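Local structure of phosphatidylinositol transfer protein SFH5 (Saccharomyces cerevisiae, 6W32) at residues G139-Q149 with K186-I197. The protein binds and transfers phosphatidylinositol between membranes, regulates phosphatidylinositol 4,5-bisphosphate homeostasis at the plasma membrane, and binds heme b. Residues are numbered along the deposited sequence; the frame is centred on the assembly and turned at random.
Sequences GQLVKKKELFQ and KGVSVWRMDSDI. With HEM (protoporphyrin IX containing Fe), chain D.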
loop_
_atom_site.group_PDB
_atom_site.type_symbol
_atom_site.label_atom_id
_atom_site.label_comp_id
_atom_site.label_asym_id
_atom_site.label_seq_id
_atom_site.Cartn_x
_atom_site.Cartn_y
_atom_site.Cartn_z
ATOM N N GLY A 139 1.557 -3.783 -18.193
ATOM C CA GLY A 139 1.910 -4.157 -19.557
ATOM C C GLY A 139 0.860 -3.788 -20.586
ATOM O O GLY A 139 1.186 -3.511 -21.742
ATOM N N GLN A 140 -0.409 -3.764 -20.183
ATOM C CA GLN A 140 -1.494 -3.301 -21.039
ATOM C C GLN A 140 -1.377 -1.829 -21.446
ATOM O O GLN A 140 -2.027 -1.434 -22.418
ATOM C CB GLN A 140 -2.826 -3.562 -20.328
ATOM C CG GLN A 140 -3.113 -5.023 -20.239
ATOM C CD GLN A 140 -4.456 -5.346 -19.640
ATOM O OE1 GLN A 140 -5.461 -4.668 -19.883
ATOM N NE2 GLN A 140 -4.484 -6.389 -18.828
ATOM N N LEU A 141 -0.545 -1.024 -20.772
ATOM C CA LEU A 141 -0.502 0.418 -21.001
ATOM C C LEU A 141 0.706 0.894 -21.812
ATOM O O LEU A 141 0.938 2.111 -21.877
ATOM C CB LEU A 141 -0.530 1.177 -19.672
ATOM C CG LEU A 141 -1.792 1.211 -18.824
ATOM C CD1 LEU A 141 -1.878 -0.084 -18.119
ATOM C CD2 LEU A 141 -1.681 2.333 -17.815
ATOM N N VAL A 142 1.493 -0.006 -22.413
ATOM C CA VAL A 142 2.502 0.421 -23.390
ATOM C C VAL A 142 1.842 0.967 -24.650
ATOM O O VAL A 142 2.467 1.716 -25.413
ATOM C CB VAL A 142 3.460 -0.768 -23.720
ATOM C CG1 VAL A 142 2.845 -1.721 -24.774
ATOM C CG2 VAL A 142 4.877 -0.272 -24.123
ATOM N N LYS A 143 0.583 0.578 -24.886
ATOM C CA LYS A 143 -0.252 1.204 -25.910
ATOM C C LYS A 143 -0.363 2.713 -25.713
ATOM O O LYS A 143 -0.397 3.475 -26.684
ATOM C CB LYS A 143 -1.670 0.617 -25.863
ATOM C CG LYS A 143 -1.816 -0.911 -25.700
ATOM C CD LYS A 143 -0.891 -1.753 -26.574
ATOM C CE LYS A 143 -1.505 -3.131 -26.785
ATOM N NZ LYS A 143 -2.159 -3.654 -25.543
ATOM N N LYS A 144 -0.485 3.157 -24.464
ATOM C CA LYS A 144 -1.100 4.443 -24.141
ATOM C C LYS A 144 -0.158 5.210 -23.236
ATOM O O LYS A 144 -0.355 5.220 -22.026
ATOM C CB LYS A 144 -2.439 4.242 -23.452
ATOM C CG LYS A 144 -3.164 2.929 -23.805
ATOM C CD LYS A 144 -4.652 3.147 -23.644
ATOM C CE LYS A 144 -5.507 1.913 -23.904
ATOM N NZ LYS A 144 -6.968 2.262 -23.745
ATOM N N LYS A 145 0.815 5.903 -23.813
ATOM C CA LYS A 145 1.765 6.683 -23.031
ATOM C C LYS A 145 1.362 8.142 -22.916
ATOM O O LYS A 145 2.232 9.022 -22.888
ATOM C CB LYS A 145 3.171 6.554 -23.620
ATOM C CG LYS A 145 3.542 5.117 -23.967
ATOM C CD LYS A 145 4.960 4.753 -23.517
ATOM C CE LYS A 145 5.274 3.335 -23.919
ATOM N NZ LYS A 145 6.058 2.585 -22.898
ATOM N N GLU A 146 0.060 8.420 -22.860
ATOM C CA GLU A 146 -0.458 9.721 -22.437
ATOM C C GLU A 146 -0.923 9.722 -20.986
ATOM O O GLU A 146 -0.906 10.774 -20.340
ATOM C CB GLU A 146 -1.615 10.163 -23.346
ATOM C CG GLU A 146 -2.901 9.335 -23.205
ATOM C CD GLU A 146 -2.970 8.138 -24.157
ATOM O OE1 GLU A 146 -2.021 7.933 -24.960
ATOM O OE2 GLU A 146 -3.990 7.407 -24.098
ATOM N N LEU A 147 -1.321 8.559 -20.459
ATOM C CA LEU A 147 -1.595 8.418 -19.032
ATOM C C LEU A 147 -0.409 8.827 -18.177
ATOM O O LEU A 147 -0.582 9.113 -16.991
ATOM C CB LEU A 147 -1.961 6.972 -18.703
ATOM C CG LEU A 147 -3.112 6.417 -19.539
ATOM C CD1 LEU A 147 -2.860 4.968 -19.899
ATOM C CD2 LEU A 147 -4.428 6.580 -18.788
ATOM N N PHE A 148 0.788 8.848 -18.747
ATOM C CA PHE A 148 1.986 9.137 -17.985
ATOM C C PHE A 148 2.417 10.596 -18.074
ATOM O O PHE A 148 3.267 11.024 -17.284
ATOM C CB PHE A 148 3.111 8.198 -18.450
ATOM C CG PHE A 148 2.773 6.737 -18.298
ATOM C CD1 PHE A 148 2.593 5.931 -19.410
ATOM C CD2 PHE A 148 2.625 6.179 -17.037
ATOM C CE1 PHE A 148 2.272 4.568 -19.269
ATOM C CE2 PHE A 148 2.299 4.848 -16.879
ATOM C CZ PHE A 148 2.121 4.031 -17.999
ATOM N N GLN A 149 1.839 11.380 -18.986
ATOM C CA GLN A 149 2.192 12.794 -19.053
ATOM C C GLN A 149 1.582 13.567 -17.896
ATOM O O GLN A 149 2.219 14.482 -17.365
ATOM C CB GLN A 149 1.728 13.406 -20.371
ATOM C CG GLN A 149 2.411 12.933 -21.627
ATOM C CD GLN A 149 1.564 13.234 -22.864
ATOM O OE1 GLN A 149 0.496 13.852 -22.771
ATOM N NE2 GLN A 149 2.035 12.793 -24.027
ATOM N N LYS A 186 3.334 -8.024 -18.964
ATOM C CA LYS A 186 3.251 -8.749 -20.223
ATOM C C LYS A 186 2.998 -7.784 -21.360
ATOM O O LYS A 186 1.887 -7.276 -21.524
ATOM C CB LYS A 186 2.149 -9.795 -20.225
ATOM C CG LYS A 186 2.068 -10.462 -21.597
ATOM C CD LYS A 186 1.604 -11.943 -21.549
ATOM C CE LYS A 186 2.347 -12.783 -22.587
ATOM N NZ LYS A 186 2.673 -11.951 -23.794
ATOM N N GLY A 187 4.016 -7.540 -22.161
ATOM C CA GLY A 187 3.810 -6.737 -23.331
ATOM C C GLY A 187 4.792 -5.605 -23.437
ATOM O O GLY A 187 4.886 -4.985 -24.493
ATOM N N VAL A 188 5.540 -5.316 -22.377
ATOM C CA VAL A 188 6.468 -4.198 -22.455
ATOM C C VAL A 188 7.449 -4.409 -23.596
ATOM O O VAL A 188 7.874 -5.537 -23.891
ATOM C CB VAL A 188 7.213 -4.006 -21.128
ATOM C CG1 VAL A 188 6.352 -3.193 -20.148
ATOM C CG2 VAL A 188 7.588 -5.355 -20.542
ATOM N N SER A 189 7.763 -3.321 -24.283
ATOM C CA SER A 189 8.811 -3.315 -25.283
ATOM C C SER A 189 10.013 -2.635 -24.677
ATOM O O SER A 189 9.866 -1.652 -23.956
ATOM C CB SER A 189 8.389 -2.571 -26.536
ATOM O OG SER A 189 9.537 -1.969 -27.107
ATOM N N VAL A 190 11.201 -3.162 -24.963
ATOM C CA VAL A 190 12.412 -2.604 -24.386
ATOM C C VAL A 190 12.781 -1.271 -25.012
ATOM O O VAL A 190 13.662 -0.571 -24.501
ATOM C CB VAL A 190 13.558 -3.629 -24.527
ATOM C CG1 VAL A 190 14.219 -3.524 -25.867
ATOM C CG2 VAL A 190 14.572 -3.429 -23.429
ATOM N N TRP A 191 12.128 -0.891 -26.106
ATOM C CA TRP A 191 12.373 0.427 -26.693
ATOM C C TRP A 191 11.517 1.527 -26.080
ATOM O O TRP A 191 11.929 2.689 -26.070
ATOM C CB TRP A 191 12.140 0.381 -28.205
ATOM C CG TRP A 191 12.837 -0.786 -28.826
ATOM C CD1 TRP A 191 12.278 -1.781 -29.566
ATOM C CD2 TRP A 191 14.224 -1.097 -28.718
ATOM N NE1 TRP A 191 13.241 -2.690 -29.944
ATOM C CE2 TRP A 191 14.443 -2.286 -29.428
ATOM C CE3 TRP A 191 15.306 -0.478 -28.090
ATOM C CZ2 TRP A 191 15.688 -2.863 -29.526
ATOM C CZ3 TRP A 191 16.549 -1.061 -28.188
ATOM C CH2 TRP A 191 16.732 -2.232 -28.895
ATOM N N ARG A 192 10.351 1.192 -25.552
ATOM C CA ARG A 192 9.396 2.198 -25.117
ATOM C C ARG A 192 9.497 2.419 -23.612
ATOM O O ARG A 192 8.569 2.191 -22.867
ATOM C CB ARG A 192 7.987 1.782 -25.535
ATOM C CG ARG A 192 7.593 2.233 -26.955
ATOM C CD ARG A 192 6.310 1.530 -27.444
ATOM N NE ARG A 192 6.290 1.282 -28.891
ATOM C CZ ARG A 192 6.229 0.072 -29.446
ATOM N NH1 ARG A 192 6.178 -1.012 -28.676
ATOM N NH2 ARG A 192 6.221 -0.056 -30.769
ATOM N N MET A 193 10.644 2.888 -23.167
ATOM C CA MET A 193 10.902 2.984 -21.734
ATOM C C MET A 193 11.267 4.402 -21.363
ATOM O O MET A 193 12.206 4.650 -20.603
ATOM C CB MET A 193 12.002 2.004 -21.314
ATOM C CG MET A 193 11.978 1.598 -19.843
ATOM S SD MET A 193 10.648 0.464 -19.322
ATOM C CE MET A 193 10.376 -0.424 -20.847
ATOM N N ASP A 194 10.504 5.347 -21.898
ATOM C CA ASP A 194 10.800 6.773 -21.851
ATOM C C ASP A 194 10.627 7.359 -20.449
ATOM O O ASP A 194 9.912 6.822 -19.599
ATOM C CB ASP A 194 9.870 7.502 -22.793
ATOM C CG ASP A 194 8.423 7.070 -22.589
ATOM O OD1 ASP A 194 7.811 7.468 -21.568
ATOM O OD2 ASP A 194 7.909 6.287 -23.427
ATOM N N SER A 195 11.229 8.535 -20.250
ATOM C CA SER A 195 11.239 9.220 -18.959
ATOM C C SER A 195 9.852 9.605 -18.449
ATOM O O SER A 195 9.756 10.077 -17.311
ATOM C CB SER A 195 12.099 10.477 -19.038
ATOM O OG SER A 195 11.552 11.380 -19.976
ATOM N N ASP A 196 8.779 9.432 -19.220
ATOM C CA ASP A 196 7.458 9.589 -18.621
ATOM C C ASP A 196 7.217 8.495 -17.605
ATOM O O ASP A 196 6.856 8.766 -16.451
ATOM C CB ASP A 196 6.367 9.572 -19.688
ATOM C CG ASP A 196 5.929 10.985 -20.119
ATOM O OD1 ASP A 196 6.484 11.997 -19.598
ATOM O OD2 ASP A 196 5.033 11.074 -20.998
ATOM N N ILE A 197 7.456 7.245 -18.017
ATOM C CA ILE A 197 7.290 6.098 -17.132
ATOM C C ILE A 197 8.241 6.200 -15.954
ATOM O O ILE A 197 7.851 5.966 -14.798
ATOM C CB ILE A 197 7.484 4.793 -17.922
ATOM C CG1 ILE A 197 6.283 4.566 -18.843
ATOM C CG2 ILE A 197 7.632 3.592 -16.984
ATOM C CD1 ILE A 197 6.576 3.628 -19.957
HETATM C CHA HEM D . 7.757 0.234 -9.828
HETATM C CHB HEM D . 5.335 1.357 -13.813
HETATM C CHC HEM D . 8.235 -1.559 -16.354
HETATM C CHD HEM D . 10.360 -3.072 -12.237
HETATM C C1A HEM D . 6.852 0.775 -10.702
HETATM C C2A HEM D . 5.880 1.757 -10.320
HETATM C C3A HEM D . 5.204 2.119 -11.429
HETATM C C4A HEM D . 5.748 1.326 -12.520
HETATM C CMA HEM D . 4.043 3.124 -11.629
HETATM C CAA HEM D . 5.847 2.254 -8.865
HETATM C CBA HEM D . 4.713 1.802 -7.975
HETATM C CGA HEM D . 3.779 0.784 -8.508
HETATM O O1A HEM D . 2.988 1.247 -9.389
HETATM O O2A HEM D . 3.355 0.028 -7.572
HETATM C C1B HEM D . 5.941 0.717 -14.854
HETATM C C2B HEM D . 5.578 0.873 -16.235
HETATM C C3B HEM D . 6.371 0.075 -16.952
HETATM C C4B HEM D . 7.275 -0.621 -16.036
HETATM C CMB HEM D . 4.450 1.809 -16.716
HETATM C CAB HEM D . 6.335 -0.116 -18.484
HETATM C CBB HEM D . 7.421 0.000 -19.226
HETATM C C1C HEM D . 9.071 -2.256 -15.501
HETATM C C2C HEM D . 10.097 -3.272 -15.828
HETATM C C3C HEM D . 10.679 -3.679 -14.677
HETATM C C4C HEM D . 10.051 -2.955 -13.582
HETATM C CMC HEM D . 10.446 -3.799 -17.245
HETATM C CAC HEM D . 11.797 -4.748 -14.526
HETATM C CBC HEM D . 11.759 -5.681 -13.546
HETATM C C1D HEM D . 9.907 -2.296 -11.206
HETATM C C2D HEM D . 10.379 -2.312 -9.842
HETATM C C3D HEM D . 9.558 -1.239 -9.122
HETATM C C4D HEM D . 8.683 -0.714 -10.113
HETATM C CMD HEM D . 11.461 -3.188 -9.205
HETATM C CAD HEM D . 9.543 -0.792 -7.655
HETATM C CBD HEM D . 8.241 -1.326 -7.046
HETATM C CGD HEM D . 8.243 -1.008 -5.572
HETATM O O1D HEM D . 7.177 -1.228 -4.906
HETATM O O2D HEM D . 9.211 -0.298 -5.133
HETATM N NA HEM D . 6.763 0.541 -12.045
HETATM N NB HEM D . 6.974 -0.194 -14.766
HETATM N NC HEM D . 9.116 -2.119 -14.159
HETATM N ND HEM D . 8.906 -1.314 -11.329
HETATM FE FE HEM D . 7.867 -0.854 -13.063
#
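F148, in the loop between strand 132-136 and helix 151-166, meets I197 in the first turn of helix 195-211, which follows the loop after strand 179-184; both belong to the CRAL-TRIO (Sec14-like) fold. I197 CG1 lies 4.0 Å from the centroid of the F148 ring and 11° off its normal, a CH-pi contact over the face. A flat aromatic and a branched aliphatic suit this buried corner because both also line the heme pocket: F148 CZ is 3.5 Å from the heme methyl CMB, while I197 turns its other branch, CG2, to pyrrole carbon C2B. M193 and V188 extend the apolar lining to one heme vinyl (CAB and CBB). Y138, just before G139, also binds the heme, and Y185, just before K186, is the proximal ligand of its iron. Near the sheet, G139 packs its CA 3.7 Å from K186 O, a place suited to a residue without a side chain.

Toward solvent the packing thins. V142, whose CG2 stands trans to the backbone N, sets that methyl 4.0 Å from R192 CB, and the two side chains cross at about a right angle. At phi 128° a CB on G187 would collide with K186 O, so glycine fits here. Q149 rests its CG on the D196 carboxylate at the outer margin.

K145 bridges the two regions. Its methylenes run past D194, whose carboxylate also accepts a weak N-cap bond from D196 N, and its long chain carries the ammonium to the backbone of the opposite loop. There NZ donates to R192 O, tilted 28° from the carbonyl plane.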